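Local coordinates for prolyl-tRNA synthetase (Giardia lamblia ATCC 50803, PDB 3IAL), which probably joins L-proline to its cognate tRNA at the expense of ATP, and is captured here with the prolyl-adenylate intermediate bound, at residues T196-E201 and T275-C280; Q207-V212 and Y511-K516; V228-P231 and V235-T238. All blocks are in the same frame, centred on the assembly; numbering follows the deposited sequence.

The segments follow the chain in the order 196-201, 207-212, 228-231, 235-238, 275-280 and 511-516, so interaction 3, a hairpin, falls within the spans of both others, whose segments alternate. Its centre lies about 11 Å from that of interaction 1 and about 12 Å from that of interaction 2, which are themselves about 19 Å apart and do not touch. Helices 180-201 and 276-285 meet in interaction 1, while strand 207-211, a neighbour of hairpin strand 222-229, reaches C-terminal strand 510-515 in interaction 2. Interactions 1 and 3 both touch the prolyl-adenylate, whereas interaction 2 ties the class II catalytic core to the C-terminal region.

Interaction 1 (T196-E201 and T275-C280); sequences TIFSDE and TRVLAC. With PR8 (5'-O-[(R)-hydroxy{[(2S)-pyrrolidin-2-ylcarbonyl]oxy}phosphoryl]adenosine), chain H.
F198 holds its CG anti to its own carbonyl carbon (chi1 -72°), and V277 turns CG1 anti to its backbone N (chi1 -179°); together these settings bring the ring's CE1 side against both valine methyls. F198 CE1 lies 3.7 Å from V277 CG2, which approaches the ring obliquely, with the two side chains crossing at about a right angle. Beside them I197 CG2 reaches V277 CG1 at 4.2 Å, a looser touch, while that same isoleucine methyl also sits in plane at the edge of the F198 ring. A flat ring and branched aliphatic groups suit this buried junction of helices 180-201 and 276-285, where F204 and T238 also pack.

The preceding residue, R276, serves the ligand instead. Extended from CG to NE, it spreads one guanidinium face over the adenine of the prolyl-adenylate, with PR8 C4 3.6 Å above its plane and toward its rim. Bonds from NE to I163 O and from NH1 to Q237 O help fix the rotation of the group, an arrangement consistent with the motif 3 arginine of class II synthetases. The helix contact, by contrast, is apolar, held by close packing of buried carbon atoms.

Interaction 2 (Q207-V212 and Y511-K516); sequences QKLRRV and YMYCAK
M512 is the first residue of the 511-516 segment to meet the other strand. Its bond to CB runs alongside the facing segment, but the bends at chi1 and chi2 carry the thioether end closer, and CE stops 4.2 Å from V212 CG1. A long, unbranched chain suits the place, since its terminal methyl does the touching; I486 of strand 485-489 touches both side chains.

Y513 carries most of the contact. Its ring takes two quite different partners. L209 brings CD2 obliquely onto the CD2 side of the ring, with CD2 of the leucine only 3.3 Å from CD2 of the tyrosine, a tight apolar meeting. Q207 lies over one ring face: CG is 4.3 Å from the centroid and 14° off the normal, a CH-pi contact. With CG anti to the backbone N (chi1 -178°) and a bend at chi2, Q207 lays its amide almost flat on the ring, the two planes being 22° apart. NE2 is held by K208 O at 3.2 Å, the donor standing well above that carbonyl's plane, and this bond steadies the stacked amide. Tyrosine suits the place because its phenol end stays polar: OH is hydrogen-bonded to E493.

C514 turns its bond to CB away from strand 207-211, and its side chain touches F462. Farther on, A515 packs by its methyl on V235, and K516 O accepts a bond from V235 N.

Strand 485-489 pairs antiparallel with both 207-211 and 510-515, while these two, running nearly crosswise, meet through side chains only. The contact thereby joins the class II synthetase core to the C-terminal region of a prolyl-tRNA synthetase.

Interaction 3 (V228-P231 and V235-T238); sequences VVMP and VLQT. With PR8 (5'-O-[(R)-hydroxy{[(2S)-pyrrolidin-2-ylcarbonyl]oxy}phosphoryl]adenosine), chain H.
V228 and L236 form the tight part of this contact, an antiparallel hydrogen-bonded pair whose backbones grip each other twice. V228 N gives a nearly straight bond to L236 O (2.9 Å, 178°), and L236 N returns one to V228 O, itself 3.2 Å from V235 CA in a CA-H...O contact. L236 O takes a second donor, T238 OG1, which arrives from the opposite face of the carbonyl plane. With chi1 at -58°, that hydroxyl turns back along its own strand, and V228 CG2 packs on it at 3.7 Å. On the same side M230, bent at chi2 and chi3, lays CG against L236 CB at 3.9 Å. A beta-branched valine, a leucine, a methionine and a threonine whose hydroxyl is satisfied by L236 O suit this buried surface.

The other face is looser. V229 and V235, a non-hydrogen-bonded pair, touch only through CG2 and CG1, 4.1 Å apart. Q237 turns its bond to CB away from the 228-231 segment; partly exposed, it extends to the ligand, where NE2 donates to PR8 O3' at 3.0 Å. Its backbone O accepts from PR8 O2', so one residue reads both ribose hydroxyls, while OE1 is held by R211.

The arrangement is a beta-hairpin of the antiparallel class II synthetase catalytic sheet, with one strand contributing to the aminoacyl-adenylate site.

Interaction 1 (T196-E201 and T275-C280)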
loop_
_atom_site.group_PDB
_atom_site.type_symbol
_atom_site.label_atom_id
_atom_site.label_comp_id
_atom_site.label_asym_id
_atom_site.label_seq_id
_atom_site.Cartn_x
_atom_site.Cartn_y
_atom_site.Cartn_z
ATOM N N THR B 196 16.162 7.447 9.541
ATOM C CA THR B 196 14.849 8.008 9.845
ATOM C C THR B 196 13.853 6.948 10.313
ATOM O O THR B 196 13.137 7.150 11.296
ATOM C CB THR B 196 14.236 8.716 8.615
ATOM O OG1 THR B 196 15.111 9.766 8.189
ATOM C CG2 THR B 196 12.869 9.292 8.957
ATOM N N ILE B 197 13.784 5.831 9.600
ATOM C CA ILE B 197 12.810 4.789 9.944
ATOM C C ILE B 197 13.199 4.102 11.239
ATOM O O ILE B 197 12.406 4.032 12.179
ATOM C CB ILE B 197 12.689 3.709 8.849
ATOM C CG1 ILE B 197 12.171 4.305 7.544
ATOM C CG2 ILE B 197 11.755 2.590 9.300
ATOM C CD1 ILE B 197 12.434 3.407 6.321
ATOM N N PHE B 198 14.425 3.590 11.278
ATOM C CA PHE B 198 14.884 2.729 12.374
ATOM C C PHE B 198 15.038 3.515 13.682
ATOM O O PHE B 198 14.560 3.082 14.734
ATOM C CB PHE B 198 16.243 2.109 12.041
ATOM C CG PHE B 198 16.218 1.022 10.976
ATOM C CD1 PHE B 198 15.210 0.934 10.022
ATOM C CD2 PHE B 198 17.269 0.106 10.916
ATOM C CE1 PHE B 198 15.240 -0.067 9.036
ATOM C CE2 PHE B 198 17.300 -0.896 9.948
ATOM C CZ PHE B 198 16.285 -0.980 9.002
ATOM N N SER B 199 15.729 4.654 13.612
ATOM C CA SER B 199 16.142 5.403 14.809
ATOM C C SER B 199 15.209 6.560 15.189
ATOM O O SER B 199 14.703 6.595 16.307
ATOM C CB SER B 199 17.578 5.910 14.649
ATOM O OG SER B 199 18.486 4.816 14.623
ATOM N N ASP B 200 14.972 7.497 14.276
ATOM C CA ASP B 200 14.120 8.650 14.591
ATOM C C ASP B 200 12.693 8.215 14.924
ATOM O O ASP B 200 12.067 8.778 15.825
ATOM C CB ASP B 200 14.072 9.663 13.440
ATOM C CG ASP B 200 15.426 10.284 13.123
ATOM O OD1 ASP B 200 16.417 10.055 13.849
ATOM O OD2 ASP B 200 15.497 11.024 12.128
ATOM N N GLU B 201 12.182 7.218 14.200
ATOM C CA GLU B 201 10.786 6.801 14.347
ATOM C C GLU B 201 10.589 5.525 15.182
ATOM O O GLU B 201 9.760 5.517 16.094
ATOM C CB GLU B 201 10.125 6.679 12.973
ATOM C CG GLU B 201 10.028 8.031 12.232
ATOM C CD GLU B 201 9.070 9.021 12.899
ATOM O OE1 GLU B 201 7.937 8.637 13.237
ATOM O OE2 GLU B 201 9.451 10.194 13.069
ATOM N N THR B 275 9.695 -7.048 6.644
ATOM C CA THR B 275 9.020 -7.213 7.935
ATOM C C THR B 275 9.976 -7.353 9.129
ATOM O O THR B 275 9.557 -7.216 10.288
ATOM C CB THR B 275 8.153 -8.477 7.916
ATOM O OG1 THR B 275 8.971 -9.605 7.581
ATOM C CG2 THR B 275 7.016 -8.346 6.899
ATOM N N ARG B 276 11.243 -7.651 8.849
ATOM C CA ARG B 276 12.287 -7.682 9.883
ATOM C C ARG B 276 12.451 -6.368 10.649
ATOM O O ARG B 276 12.863 -6.381 11.802
ATOM C CB ARG B 276 13.632 -8.066 9.264
ATOM C CG ARG B 276 13.686 -9.497 8.833
ATOM C CD ARG B 276 15.031 -9.827 8.253
ATOM N NE ARG B 276 15.227 -11.261 8.168
ATOM C CZ ARG B 276 16.356 -11.852 7.810
ATOM N NH1 ARG B 276 17.430 -11.131 7.486
ATOM N NH2 ARG B 276 16.408 -13.181 7.786
ATOM N N VAL B 277 12.155 -5.240 10.006
ATOM C CA VAL B 277 12.193 -3.936 10.679
ATOM C C VAL B 277 11.182 -3.927 11.835
ATOM O O VAL B 277 11.518 -3.537 12.961
ATOM C CB VAL B 277 11.887 -2.775 9.713
ATOM C CG1 VAL B 277 11.971 -1.427 10.433
ATOM C CG2 VAL B 277 12.837 -2.793 8.515
ATOM N N LEU B 278 9.958 -4.383 11.547
ATOM C CA LEU B 278 8.919 -4.533 12.564
ATOM C C LEU B 278 9.364 -5.533 13.635
ATOM O O LEU B 278 9.231 -5.264 14.825
ATOM C CB LEU B 278 7.594 -4.971 11.929
ATOM C CG LEU B 278 6.379 -5.150 12.845
ATOM C CD1 LEU B 278 6.037 -3.840 13.545
ATOM C CD2 LEU B 278 5.168 -5.681 12.063
ATOM N N ALA B 279 9.912 -6.667 13.215
ATOM C CA ALA B 279 10.462 -7.643 14.159
ATOM C C ALA B 279 11.403 -6.968 15.168
ATOM O O ALA B 279 11.283 -7.199 16.374
ATOM C CB ALA B 279 11.183 -8.757 13.427
ATOM N N CYS B 280 12.317 -6.134 14.672
ATOM C CA CYS B 280 13.287 -5.425 15.527
ATOM C C CYS B 280 12.613 -4.495 16.540
ATOM O O CYS B 280 12.857 -4.597 17.735
ATOM C CB CYS B 280 14.275 -4.615 14.684
ATOM S SG CYS B 280 15.493 -5.600 13.793
HETATM C C PR8 H . 18.019 -7.410 -1.636
HETATM N N PR8 H . 17.103 -6.842 -3.799
HETATM O O PR8 H . 17.273 -8.387 -1.715
HETATM P P PR8 H . 18.714 -8.158 0.630
HETATM N N1 PR8 H . 12.143 -13.092 5.810
HETATM C C2 PR8 H . 11.987 -11.815 6.141
HETATM N N3 PR8 H . 12.787 -10.857 5.667
HETATM C C4 PR8 H . 13.788 -11.143 4.836
HETATM C C5 PR8 H . 13.988 -12.472 4.475
HETATM C C6 PR8 H . 13.138 -13.454 4.978
HETATM N N6 PR8 H . 13.311 -14.731 4.635
HETATM N N7 PR8 H . 15.028 -12.508 3.652
HETATM C C8 PR8 H . 15.472 -11.258 3.497
HETATM N N9 PR8 H . 14.724 -10.417 4.224
HETATM C CA PR8 H . 18.034 -6.373 -2.759
HETATM C CB PR8 H . 17.479 -5.062 -2.226
HETATM C CD PR8 H . 16.217 -5.731 -4.127
HETATM C CG PR8 H . 16.051 -5.004 -2.786
HETATM C "C1'" PR8 H . 14.933 -8.935 4.297
HETATM O O10 PR8 H . 18.890 -7.154 -0.622
HETATM O O1P PR8 H . 19.210 -9.531 0.355
HETATM C "C2'" PR8 H . 16.245 -8.556 5.027
HETATM O "O2'" PR8 H . 16.026 -7.412 5.866
HETATM O O2P PR8 H . 19.553 -7.484 1.822
HETATM C "C3'" PR8 H . 17.144 -8.121 3.894
HETATM O "O3'" PR8 H . 18.152 -7.228 4.375
HETATM C "C4'" PR8 H . 16.103 -7.361 3.093
HETATM O "O4'" PR8 H . 15.070 -8.363 2.957
HETATM C "C5'" PR8 H . 16.701 -6.947 1.767
HETATM O "O5'" PR8 H . 17.168 -8.083 1.065
#

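Interaction 2 (Q207-V212 and Y511-K516)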
loop_
_atom_site.group_PDB
_atom_site.type_symbol
_atom_site.label_atom_id
_atom_site.label_comp_id
_atom_site.label_asym_id
_atom_site.label_seq_id
_atom_site.Cartn_x
_atom_site.Cartn_y
_atom_site.Cartn_z
ATOM N N GLN B 207 23.912 -2.056 13.598
ATOM C CA GLN B 207 25.315 -1.890 13.210
ATOM C C GLN B 207 25.447 -1.796 11.693
ATOM O O GLN B 207 25.202 -2.772 10.981
ATOM C CB GLN B 207 26.174 -3.050 13.724
ATOM C CG GLN B 207 27.660 -2.906 13.395
ATOM C CD GLN B 207 28.295 -1.679 14.036
ATOM O OE1 GLN B 207 28.223 -1.495 15.250
ATOM N NE2 GLN B 207 28.931 -0.844 13.224
ATOM N N LYS B 208 25.838 -0.617 11.208
ATOM C CA LYS B 208 26.116 -0.413 9.790
ATOM C C LYS B 208 27.434 -1.082 9.423
ATOM O O LYS B 208 28.463 -0.764 10.010
ATOM C CB LYS B 208 26.190 1.078 9.471
ATOM C CG LYS B 208 26.811 1.394 8.109
ATOM C CD LYS B 208 26.527 2.831 7.686
ATOM C CE LYS B 208 27.107 3.134 6.316
ATOM N NZ LYS B 208 26.679 4.483 5.853
ATOM N N LEU B 209 27.398 -1.994 8.452
ATOM C CA LEU B 209 28.595 -2.693 7.996
ATOM C C LEU B 209 28.675 -2.807 6.489
ATOM O O LEU B 209 27.660 -2.890 5.806
ATOM C CB LEU B 209 28.628 -4.112 8.558
ATOM C CG LEU B 209 28.640 -4.280 10.072
ATOM C CD1 LEU B 209 28.396 -5.742 10.414
ATOM C CD2 LEU B 209 29.949 -3.768 10.675
ATOM N N ARG B 210 29.902 -2.834 5.984
ATOM C CA ARG B 210 30.182 -3.381 4.679
ATOM C C ARG B 210 30.229 -4.908 4.853
ATOM O O ARG B 210 31.130 -5.441 5.507
ATOM C CB ARG B 210 31.516 -2.852 4.145
ATOM C CG ARG B 210 31.928 -3.408 2.771
ATOM C CD ARG B 210 31.093 -2.832 1.645
ATOM N NE ARG B 210 31.369 -1.413 1.408
ATOM C CZ ARG B 210 32.395 -0.936 0.693
ATOM N NH1 ARG B 210 33.276 -1.750 0.120
ATOM N NH2 ARG B 210 32.542 0.377 0.551
ATOM N N ARG B 211 29.250 -5.605 4.278
ATOM C CA ARG B 211 29.195 -7.065 4.371
ATOM C C ARG B 211 30.466 -7.669 3.778
ATOM O O ARG B 211 30.971 -7.190 2.763
ATOM C CB ARG B 211 27.940 -7.600 3.663
ATOM C CG ARG B 211 27.788 -9.121 3.626
ATOM C CD ARG B 211 27.462 -9.699 4.989
ATOM N NE ARG B 211 26.095 -9.432 5.440
ATOM C CZ ARG B 211 25.745 -9.131 6.699
ATOM N NH1 ARG B 211 26.659 -8.988 7.658
ATOM N NH2 ARG B 211 24.463 -8.937 7.009
ATOM N N VAL B 212 31.002 -8.697 4.434
ATOM C CA VAL B 212 32.185 -9.400 3.918
ATOM C C VAL B 212 32.009 -9.778 2.443
ATOM O O VAL B 212 30.923 -10.184 2.017
ATOM C CB VAL B 212 32.510 -10.663 4.735
ATOM C CG1 VAL B 212 32.998 -10.278 6.134
ATOM C CG2 VAL B 212 31.304 -11.608 4.789
ATOM N N TYR B 511 38.431 -3.074 11.645
ATOM C CA TYR B 511 37.775 -3.795 12.738
ATOM C C TYR B 511 36.624 -4.610 12.162
ATOM O O TYR B 511 35.658 -4.055 11.634
ATOM C CB TYR B 511 37.248 -2.840 13.810
ATOM C CG TYR B 511 38.304 -1.926 14.365
ATOM C CD1 TYR B 511 39.197 -2.365 15.338
ATOM C CD2 TYR B 511 38.418 -0.617 13.911
ATOM C CE1 TYR B 511 40.184 -1.520 15.841
ATOM C CE2 TYR B 511 39.387 0.233 14.407
ATOM C CZ TYR B 511 40.267 -0.220 15.368
ATOM O OH TYR B 511 41.224 0.636 15.846
ATOM N N MET B 512 36.739 -5.929 12.247
ATOM C CA MET B 512 35.661 -6.802 11.827
ATOM C C MET B 512 34.682 -6.965 12.976
ATOM O O MET B 512 35.038 -6.760 14.147
ATOM C CB MET B 512 36.184 -8.169 11.378
ATOM C CG MET B 512 36.760 -8.174 9.980
ATOM S SD MET B 512 35.545 -7.690 8.733
ATOM C CE MET B 512 36.435 -8.077 7.231
ATOM N N TYR B 513 33.447 -7.310 12.613
ATOM C CA TYR B 513 32.396 -7.641 13.557
ATOM C C TYR B 513 31.903 -9.050 13.293
ATOM O O TYR B 513 31.521 -9.393 12.164
ATOM C CB TYR B 513 31.218 -6.684 13.423
ATOM C CG TYR B 513 31.494 -5.272 13.876
ATOM C CD1 TYR B 513 31.030 -4.815 15.098
ATOM C CD2 TYR B 513 32.190 -4.388 13.065
ATOM C CE1 TYR B 513 31.260 -3.516 15.512
ATOM C CE2 TYR B 513 32.429 -3.087 13.467
ATOM C CZ TYR B 513 31.952 -2.652 14.687
ATOM O OH TYR B 513 32.190 -1.364 15.099
ATOM N N CYS B 514 31.883 -9.851 14.355
ATOM C CA CYS B 514 31.477 -11.240 14.281
ATOM C C CYS B 514 30.225 -11.405 15.139
ATOM O O CYS B 514 30.093 -10.745 16.173
ATOM C CB CYS B 514 32.623 -12.123 14.799
ATOM S SG CYS B 514 32.156 -13.729 15.382
ATOM N N ALA B 515 29.326 -12.291 14.715
ATOM C CA ALA B 515 28.089 -12.558 15.452
ATOM C C ALA B 515 27.367 -13.813 14.964
ATOM O O ALA B 515 27.552 -14.252 13.827
ATOM C CB ALA B 515 27.139 -11.369 15.356
ATOM N N LYS B 516 26.547 -14.374 15.850
ATOM C CA LYS B 516 25.552 -15.368 15.481
ATOM C C LYS B 516 24.420 -14.656 14.769
ATOM O O LYS B 516 23.935 -13.626 15.236
ATOM C CB LYS B 516 24.965 -16.053 16.713
ATOM C CG LYS B 516 25.768 -17.196 17.268
ATOM C CD LYS B 516 24.851 -18.111 18.065
ATOM C CE LYS B 516 25.582 -19.282 18.673
ATOM N NZ LYS B 516 24.641 -20.423 18.908
#

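Interaction 3 (V228-P231 and V235-T238)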
loop_
_atom_site.group_PDB
_atom_site.type_symbol
_atom_site.label_atom_id
_atom_site.label_comp_id
_atom_site.label_asym_id
_atom_site.label_seq_id
_atom_site.Cartn_x
_atom_site.Cartn_y
_atom_site.Cartn_z
ATOM N N VAL B 228 21.143 -5.867 13.203
ATOM C CA VAL B 228 20.529 -5.402 14.442
ATOM C C VAL B 228 20.642 -6.471 15.524
ATOM O O VAL B 228 20.213 -7.592 15.328
ATOM C CB VAL B 228 19.054 -5.057 14.224
ATOM C CG1 VAL B 228 18.363 -4.757 15.556
ATOM C CG2 VAL B 228 18.921 -3.874 13.260
ATOM N N VAL B 229 21.214 -6.116 16.667
ATOM C CA VAL B 229 21.267 -7.037 17.795
ATOM C C VAL B 229 19.864 -7.262 18.378
ATOM O O VAL B 229 19.182 -6.316 18.773
ATOM C CB VAL B 229 22.198 -6.543 18.906
ATOM C CG1 VAL B 229 22.211 -7.553 20.053
ATOM C CG2 VAL B 229 23.605 -6.307 18.361
ATOM N N MET B 230 19.450 -8.526 18.411
ATOM C CA MET B 230 18.162 -8.928 18.965
ATOM C C MET B 230 18.335 -9.382 20.419
ATOM O O MET B 230 19.460 -9.673 20.842
ATOM C CB MET B 230 17.576 -10.052 18.115
ATOM C CG MET B 230 17.257 -9.608 16.687
ATOM S SD MET B 230 15.754 -8.619 16.601
ATOM C CE MET B 230 14.525 -9.888 16.849
ATOM N N PRO B 231 17.232 -9.442 21.190
ATOM C CA PRO B 231 17.340 -9.784 22.622
ATOM C C PRO B 231 17.968 -11.144 22.929
ATOM O O PRO B 231 18.473 -11.327 24.020
ATOM C CB PRO B 231 15.886 -9.742 23.116
ATOM C CG PRO B 231 15.186 -8.846 22.164
ATOM C CD PRO B 231 15.860 -9.032 20.831
ATOM N N VAL B 235 22.284 -11.447 15.727
ATOM C CA VAL B 235 21.976 -10.270 14.906
ATOM C C VAL B 235 21.017 -10.643 13.764
ATOM O O VAL B 235 21.035 -11.768 13.253
ATOM C CB VAL B 235 23.238 -9.626 14.289
ATOM C CG1 VAL B 235 24.158 -9.085 15.372
ATOM C CG2 VAL B 235 23.968 -10.625 13.376
ATOM N N LEU B 236 20.203 -9.675 13.364
ATOM C CA LEU B 236 19.262 -9.833 12.277
ATOM C C LEU B 236 19.584 -8.805 11.200
ATOM O O LEU B 236 19.589 -7.607 11.481
ATOM C CB LEU B 236 17.847 -9.600 12.822
ATOM C CG LEU B 236 16.674 -9.840 11.873
ATOM C CD1 LEU B 236 16.629 -11.310 11.460
ATOM C CD2 LEU B 236 15.368 -9.411 12.530
ATOM N N GLN B 237 19.857 -9.253 9.973
ATOM C CA GLN B 237 20.091 -8.323 8.866
ATOM C C GLN B 237 18.763 -7.700 8.492
ATOM O O GLN B 237 17.861 -8.379 8.000
ATOM C CB GLN B 237 20.715 -8.997 7.641
ATOM C CG GLN B 237 20.999 -8.018 6.506
ATOM C CD GLN B 237 21.467 -8.682 5.232
ATOM O OE1 GLN B 237 22.337 -9.547 5.254
ATOM N NE2 GLN B 237 20.900 -8.268 4.106
ATOM N N THR B 238 18.663 -6.397 8.704
ATOM C CA THR B 238 17.388 -5.679 8.679
ATOM C C THR B 238 17.346 -4.598 7.594
ATOM O O THR B 238 16.292 -4.045 7.301
ATOM C CB THR B 238 17.140 -5.087 10.082
ATOM O OG1 THR B 238 17.144 -6.165 11.031
ATOM C CG2 THR B 238 15.815 -4.328 10.180
HETATM C C PR8 H . 18.019 -7.410 -1.636
HETATM N N PR8 H . 17.103 -6.842 -3.799
HETATM O O PR8 H . 17.273 -8.387 -1.715
HETATM P P PR8 H . 18.714 -8.158 0.630
HETATM N N1 PR8 H . 12.143 -13.092 5.810
HETATM C C2 PR8 H . 11.987 -11.815 6.141
HETATM N N3 PR8 H . 12.787 -10.857 5.667
HETATM C C4 PR8 H . 13.788 -11.143 4.836
HETATM C C5 PR8 H . 13.988 -12.472 4.475
HETATM C C6 PR8 H . 13.138 -13.454 4.978
HETATM N N6 PR8 H . 13.311 -14.731 4.635
HETATM N N7 PR8 H . 15.028 -12.508 3.652
HETATM C C8 PR8 H . 15.472 -11.258 3.497
HETATM N N9 PR8 H . 14.724 -10.417 4.224
HETATM C CA PR8 H . 18.034 -6.373 -2.759
HETATM C CB PR8 H . 17.479 -5.062 -2.226
HETATM C CD PR8 H . 16.217 -5.731 -4.127
HETATM C CG PR8 H . 16.051 -5.004 -2.786
HETATM C "C1'" PR8 H . 14.933 -8.935 4.297
HETATM O O10 PR8 H . 18.890 -7.154 -0.622
HETATM O O1P PR8 H . 19.210 -9.531 0.355
HETATM C "C2'" PR8 H . 16.245 -8.556 5.027
HETATM O "O2'" PR8 H . 16.026 -7.412 5.866
HETATM O O2P PR8 H . 19.553 -7.484 1.822
HETATM C "C3'" PR8 H . 17.144 -8.121 3.894
HETATM O "O3'" PR8 H . 18.152 -7.228 4.375
HETATM C "C4'" PR8 H . 16.103 -7.361 3.093
HETATM O "O4'" PR8 H . 15.070 -8.363 2.957
HETATM C "C5'" PR8 H . 16.701 -6.947 1.767
HETATM O "O5'" PR8 H . 17.168 -8.083 1.065
#